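Local coordinates for PrgA (Enterococcus faecalis, PDB 6Z9K), which provides surface exclusion against unwanted conjugation from the enterococcal cell surface, the present chain being its CAP domain, which binds a magnesium ion, at residues Ile16-Lys21 against Met174-Gly179; Ala24-Lys29 against Ser184-Leu189. One frame throughout, in Å; residues are numbered along the deposited sequence.

Interaction 1 (Ile16-Lys21 against Met174-Gly179); sequences INLPPK and MLFDDG
Leu-175 reaches the irregular, largely extended chain Ile-16–Lys-21 with one methyl branch: its CD1 lies 3.9 Å from CD1 of Ile-16, the two side chains crossing at a slant. The same residue also serves the contact from within its own segment, because its CB sits over the centre of the Phe-176 ring, 3.8 Å above the plane, and so backs one face of that ring. Phe-176, the last residue of helix 160-176, carries most of the contact. Its CG stands beside the backbone N and anti to the carbonyl carbon (chi1 -49°), which sends the ring out to the N-terminal chain with CZ and both CE atoms leading. Ile-16 CG2 comes to the ring edge near its plane, 3.5 Å from Phe-176 CE2. Leu-18 CD2 arrives at the same rim in the plane, 3.9 Å from Phe-176 CZ, its side chain at about a right angle to that of the phenylalanine. Within the CAP domain this joins the N-terminal chain to the C-terminal end of a long helix by apolar packing, without a hydrogen bond across. Helix 32-45 shares the site, Ala-42 touching both Pro-19 and Phe-176, and Phe-22 meets the Phe-176 ring edge to face. Pro-19 approaches obliquely from the opposing direction and places CD 3.6 Å from Phe-176 CE1. Beyond the ring the backbone leaves helical geometry at Asp-177, whose carboxylate pairs with Arg-180.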
loop_
_atom_site.group_PDB
_atom_site.type_symbol
_atom_site.label_atom_id
_atom_site.label_comp_id
_atom_site.label_asym_id
_atom_site.label_seq_id
_atom_site.Cartn_x
_atom_site.Cartn_y
_atom_site.Cartn_z
ATOM N N ILE A 16 -6.585 1.647 -10.260
ATOM C CA ILE A 16 -6.999 2.988 -9.817
ATOM C C ILE A 16 -7.189 3.869 -11.038
ATOM O O ILE A 16 -6.286 3.939 -11.914
ATOM C CB ILE A 16 -6.003 3.547 -8.788
ATOM C CG1 ILE A 16 -5.997 2.629 -7.561
ATOM C CG2 ILE A 16 -6.375 4.969 -8.408
ATOM C CD1 ILE A 16 -4.800 2.830 -6.721
ATOM N N ASN A 17 -8.295 4.558 -11.080
ATOM C CA ASN A 17 -8.604 5.410 -12.264
ATOM C C ASN A 17 -7.983 6.789 -12.070
ATOM O O ASN A 17 -8.313 7.459 -11.072
ATOM C CB ASN A 17 -10.106 5.520 -12.436
ATOM C CG ASN A 17 -10.743 4.164 -12.643
ATOM O OD1 ASN A 17 -10.324 3.443 -13.552
ATOM N ND2 ASN A 17 -11.692 3.802 -11.783
ATOM N N LEU A 18 -7.053 7.182 -12.940
ATOM C CA LEU A 18 -6.342 8.448 -12.715
ATOM C C LEU A 18 -7.146 9.552 -13.361
ATOM O O LEU A 18 -7.655 9.437 -14.477
ATOM C CB LEU A 18 -4.921 8.431 -13.273
ATOM C CG LEU A 18 -4.028 7.343 -12.702
ATOM C CD1 LEU A 18 -2.624 7.468 -13.262
ATOM C CD2 LEU A 18 -4.016 7.368 -11.193
ATOM N N PRO A 19 -7.229 10.701 -12.682
ATOM C CA PRO A 19 -7.915 11.868 -13.236
ATOM C C PRO A 19 -6.996 12.640 -14.164
ATOM O O PRO A 19 -5.763 12.508 -14.098
ATOM C CB PRO A 19 -8.176 12.708 -11.985
ATOM C CG PRO A 19 -6.997 12.409 -11.107
ATOM C CD PRO A 19 -6.730 10.930 -11.317
ATOM N N PRO A 20 -7.552 13.502 -15.035
ATOM C CA PRO A 20 -6.714 14.422 -15.793
ATOM C C PRO A 20 -5.879 15.315 -14.888
ATOM O O PRO A 20 -6.326 15.655 -13.778
ATOM C CB PRO A 20 -7.729 15.263 -16.593
ATOM C CG PRO A 20 -8.990 14.436 -16.605
ATOM C CD PRO A 20 -8.981 13.728 -15.255
ATOM N N LYS A 21 -4.661 15.616 -15.327
ATOM C CA LYS A 21 -3.697 16.505 -14.645
ATOM C C LYS A 21 -3.094 15.853 -13.421
ATOM O O LYS A 21 -2.322 16.501 -12.736
ATOM C CB LYS A 21 -4.315 17.848 -14.249
ATOM C CG LYS A 21 -4.988 18.543 -15.403
ATOM C CD LYS A 21 -5.378 19.927 -15.006
ATOM C CE LYS A 21 -6.344 20.519 -15.978
ATOM N NZ LYS A 21 -6.785 21.877 -15.586
ATOM N N MET A 174 -4.867 8.088 -0.197
ATOM C CA MET A 174 -3.517 8.636 -0.119
ATOM C C MET A 174 -3.152 9.333 -1.433
ATOM O O MET A 174 -2.483 10.345 -1.376
ATOM C CB MET A 174 -2.507 7.560 0.220
ATOM C CG MET A 174 -2.638 7.132 1.671
ATOM S SD MET A 174 -1.468 5.793 2.063
ATOM C CE MET A 174 -1.664 5.751 3.840
ATOM N N LEU A 175 -3.590 8.800 -2.574
ATOM C CA LEU A 175 -3.253 9.439 -3.876
ATOM C C LEU A 175 -4.115 10.682 -4.120
ATOM O O LEU A 175 -3.605 11.583 -4.802
ATOM C CB LEU A 175 -3.469 8.425 -4.992
ATOM C CG LEU A 175 -2.551 7.228 -4.941
ATOM C CD1 LEU A 175 -2.999 6.179 -5.950
ATOM C CD2 LEU A 175 -1.129 7.607 -5.231
ATOM N N PHE A 176 -5.366 10.738 -3.677
ATOM C CA PHE A 176 -6.306 11.795 -4.126
ATOM C C PHE A 176 -6.943 12.601 -2.999
ATOM O O PHE A 176 -7.719 13.502 -3.325
ATOM C CB PHE A 176 -7.403 11.202 -5.012
ATOM C CG PHE A 176 -6.901 10.323 -6.103
ATOM C CD1 PHE A 176 -5.983 10.792 -7.046
ATOM C CD2 PHE A 176 -7.426 9.058 -6.264
ATOM C CE1 PHE A 176 -5.536 9.960 -8.058
ATOM C CE2 PHE A 176 -6.967 8.239 -7.269
ATOM C CZ PHE A 176 -6.043 8.685 -8.184
ATOM N N ASP A 177 -6.690 12.276 -1.721
ATOM C CA ASP A 177 -7.383 12.993 -0.631
ATOM C C ASP A 177 -6.422 13.189 0.522
ATOM O O ASP A 177 -6.869 13.094 1.668
ATOM C CB ASP A 177 -8.662 12.273 -0.228
ATOM C CG ASP A 177 -9.549 13.138 0.622
ATOM O OD1 ASP A 177 -9.437 14.381 0.496
ATOM O OD2 ASP A 177 -10.328 12.555 1.381
ATOM N N ASP A 178 -5.156 13.488 0.226
ATOM C CA ASP A 178 -4.090 13.527 1.264
ATOM C C ASP A 178 -3.790 14.956 1.707
ATOM O O ASP A 178 -2.780 15.145 2.309
ATOM C CB ASP A 178 -2.813 12.908 0.723
ATOM C CG ASP A 178 -1.868 12.352 1.728
ATOM O OD1 ASP A 178 -2.392 11.851 2.762
ATOM O OD2 ASP A 178 -0.639 12.399 1.473
ATOM N N GLY A 179 -4.624 15.933 1.403
ATOM C CA GLY A 179 -4.271 17.358 1.609
ATOM C C GLY A 179 -4.312 17.739 3.078
ATOM O O GLY A 179 -3.597 18.678 3.452
#

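Interaction 2 (Ala24-Lys29 against Ser184-Leu189); sequences ADYDTK and SHLHSL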
loop_
_atom_site.group_PDB
_atom_site.type_symbol
_atom_site.label_atom_id
_atom_site.label_comp_id
_atom_site.label_asym_id
_atom_site.label_seq_id
_atom_site.Cartn_x
_atom_site.Cartn_y
_atom_site.Cartn_z
ATOM N N ALA A 24 2.801 13.230 -9.542
ATOM C CA ALA A 24 3.297 12.887 -8.202
ATOM C C ALA A 24 3.368 14.156 -7.336
ATOM O O ALA A 24 3.425 14.007 -6.115
ATOM C CB ALA A 24 4.635 12.208 -8.336
ATOM N N ASP A 25 3.243 15.337 -7.938
ATOM C CA ASP A 25 3.399 16.612 -7.187
ATOM C C ASP A 25 2.268 17.552 -7.579
ATOM O O ASP A 25 2.476 18.789 -7.595
ATOM C CB ASP A 25 4.793 17.198 -7.429
ATOM C CG ASP A 25 5.157 17.416 -8.872
ATOM O OD1 ASP A 25 4.362 16.992 -9.725
ATOM O OD2 ASP A 25 6.219 18.073 -9.136
ATOM N N TYR A 26 1.080 17.021 -7.842
ATOM C CA TYR A 26 -0.047 17.858 -8.323
ATOM C C TYR A 26 -0.356 18.961 -7.287
ATOM O O TYR A 26 -0.919 20.013 -7.657
ATOM C CB TYR A 26 -1.265 17.002 -8.666
ATOM C CG TYR A 26 -2.085 16.468 -7.509
ATOM C CD1 TYR A 26 -2.998 17.275 -6.835
ATOM C CD2 TYR A 26 -2.021 15.130 -7.177
ATOM C CE1 TYR A 26 -3.770 16.778 -5.798
ATOM C CE2 TYR A 26 -2.778 14.625 -6.123
ATOM C CZ TYR A 26 -3.668 15.448 -5.453
ATOM O OH TYR A 26 -4.461 14.941 -4.447
ATOM N N ASP A 27 -0.069 18.691 -6.008
ATOM C CA ASP A 27 -0.400 19.654 -4.921
ATOM C C ASP A 27 0.366 20.976 -5.090
ATOM O O ASP A 27 -0.104 22.022 -4.533
ATOM C CB ASP A 27 -0.146 19.001 -3.548
ATOM C CG ASP A 27 1.267 18.493 -3.437
ATOM O OD1 ASP A 27 1.616 17.545 -4.166
ATOM O OD2 ASP A 27 2.000 19.010 -2.556
ATOM N N THR A 28 1.505 20.974 -5.765
ATOM C CA THR A 28 2.280 22.200 -6.040
ATOM C C THR A 28 2.224 22.588 -7.513
ATOM O O THR A 28 2.422 23.774 -7.796
ATOM C CB THR A 28 3.716 22.070 -5.549
ATOM O OG1 THR A 28 4.301 20.882 -6.061
ATOM C CG2 THR A 28 3.811 22.064 -4.041
ATOM N N LYS A 29 1.946 21.652 -8.419
ATOM C CA LYS A 29 1.902 22.012 -9.847
ATOM C C LYS A 29 0.587 22.700 -10.191
ATOM O O LYS A 29 0.604 23.485 -11.147
ATOM C CB LYS A 29 2.135 20.790 -10.735
ATOM C CG LYS A 29 3.542 20.214 -10.567
ATOM C CD LYS A 29 4.162 19.673 -11.854
ATOM C CE LYS A 29 3.469 18.417 -12.326
ATOM N NZ LYS A 29 4.376 17.492 -13.039
ATOM N N SER A 184 1.976 14.102 2.356
ATOM C CA SER A 184 3.155 13.243 2.640
ATOM C C SER A 184 2.974 11.857 2.021
ATOM O O SER A 184 3.976 11.242 1.567
ATOM C CB SER A 184 3.408 13.168 4.114
ATOM O OG SER A 184 2.240 12.729 4.736
ATOM N N HIS A 185 1.768 11.305 2.050
ATOM C CA HIS A 185 1.562 9.920 1.539
ATOM C C HIS A 185 1.551 9.873 0.012
ATOM O O HIS A 185 2.147 8.968 -0.589
ATOM C CB HIS A 185 0.230 9.350 1.996
ATOM C CG HIS A 185 0.104 9.417 3.468
ATOM N ND1 HIS A 185 -0.612 10.416 4.094
ATOM C CD2 HIS A 185 0.714 8.708 4.432
ATOM C CE1 HIS A 185 -0.475 10.284 5.415
ATOM N NE2 HIS A 185 0.330 9.231 5.660
ATOM N N LEU A 186 0.899 10.841 -0.597
ATOM C CA LEU A 186 1.020 11.003 -2.074
ATOM C C LEU A 186 2.505 10.988 -2.469
ATOM O O LEU A 186 2.911 10.204 -3.394
ATOM C CB LEU A 186 0.331 12.282 -2.528
ATOM C CG LEU A 186 0.640 12.680 -3.968
ATOM C CD1 LEU A 186 -0.075 11.766 -4.926
ATOM C CD2 LEU A 186 0.247 14.128 -4.216
ATOM N N HIS A 187 3.319 11.861 -1.856
ATOM C CA HIS A 187 4.737 12.006 -2.225
ATOM C C HIS A 187 5.499 10.719 -1.944
ATOM O O HIS A 187 6.347 10.303 -2.749
ATOM C CB HIS A 187 5.348 13.201 -1.479
ATOM C CG HIS A 187 4.666 14.475 -1.826
ATOM N ND1 HIS A 187 4.779 15.601 -1.036
ATOM C CD2 HIS A 187 3.803 14.774 -2.825
ATOM C CE1 HIS A 187 4.041 16.556 -1.549
ATOM N NE2 HIS A 187 3.438 16.092 -2.667
ATOM N N SER A 188 5.182 10.064 -0.828
ATOM C CA SER A 188 5.898 8.846 -0.476
ATOM C C SER A 188 5.587 7.682 -1.419
ATOM O O SER A 188 6.502 6.989 -1.860
ATOM C CB SER A 188 5.594 8.505 0.956
ATOM O OG SER A 188 6.311 7.344 1.292
ATOM N N LEU A 189 4.309 7.417 -1.647
ATOM C CA LEU A 189 3.887 6.293 -2.504
ATOM C C LEU A 189 4.431 6.491 -3.926
ATOM O O LEU A 189 4.686 5.497 -4.625
ATOM C CB LEU A 189 2.361 6.210 -2.499
ATOM C CG LEU A 189 1.680 5.761 -1.224
ATOM C CD1 LEU A 189 0.182 5.851 -1.433
ATOM C CD2 LEU A 189 2.064 4.334 -0.868
#
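Leu-186 and His-187, neighbours on helix 184-189, meet the short helix 26-29 in two different ways. The tight, buried part is mainly apolar. Leu-186 CD2 lies 3.6 Å from Tyr-26 CE2, approaching the ring obliquely, and the same methyl is 3.7 Å from Asp-27 OD1. With CG anti to the backbone N, Leu-186 places its CD2 methyl between the Tyr-26 ring and the Asp-27 carboxylate; Phe-22 packs on it too. The Tyr-26 side chain also touches Ile-35 and Leu-38 of helix 32-45, and its OH is hydrogen-bonded to Glu-39.

The more open, partly exposed side belongs to His-187 and Asp-27. Their side chains come from opposite directions, and His-187 NE2 donates to Asp-27 OD1 over 2.8 Å in a nearly straight bond (173°). The acceptor lies in the imidazole plane, but the histidine meets OD1 on its syn side, 28° out of the carboxylate plane, the two flat groups being turned 35° apart. Next to this bond the carbonyl O of Ala-24 borders the ring edge, 3.4 Å from His-187 CD2. Further out, Lys-29 NZ forms a salt bridge with Asp-25 OD1 inside the N-terminal segment.

This His–carboxylate pair ties two helices distant in sequence; the bond geometry implies a proton on NE2, and the neighbouring carboxylate would probably favour the protonated, positively charged form of the imidazole.

Interactions 1 and 2 lie side by side, their centres about 9 Å apart, and both join the N-terminal region to consecutive helices, 160-176 and 184-189. Asp-178, just past the first helix, connects them: its OD1 is 2.6 Å from His-185 ND1, a probable hydrogen bond, and its OD2 is 3.0 Å from Leu-186 N, another. His-185 is a ligand of the bound magnesium ion together with Leu-146, so Asp-178 is a second-shell residue that probably helps orient the imidazole. Although 184-189 carries this ligand, the side chains that make the contacts lie further off: that of Leu-175 is about 13 Å from the ion and that of Leu-186 about 11 Å.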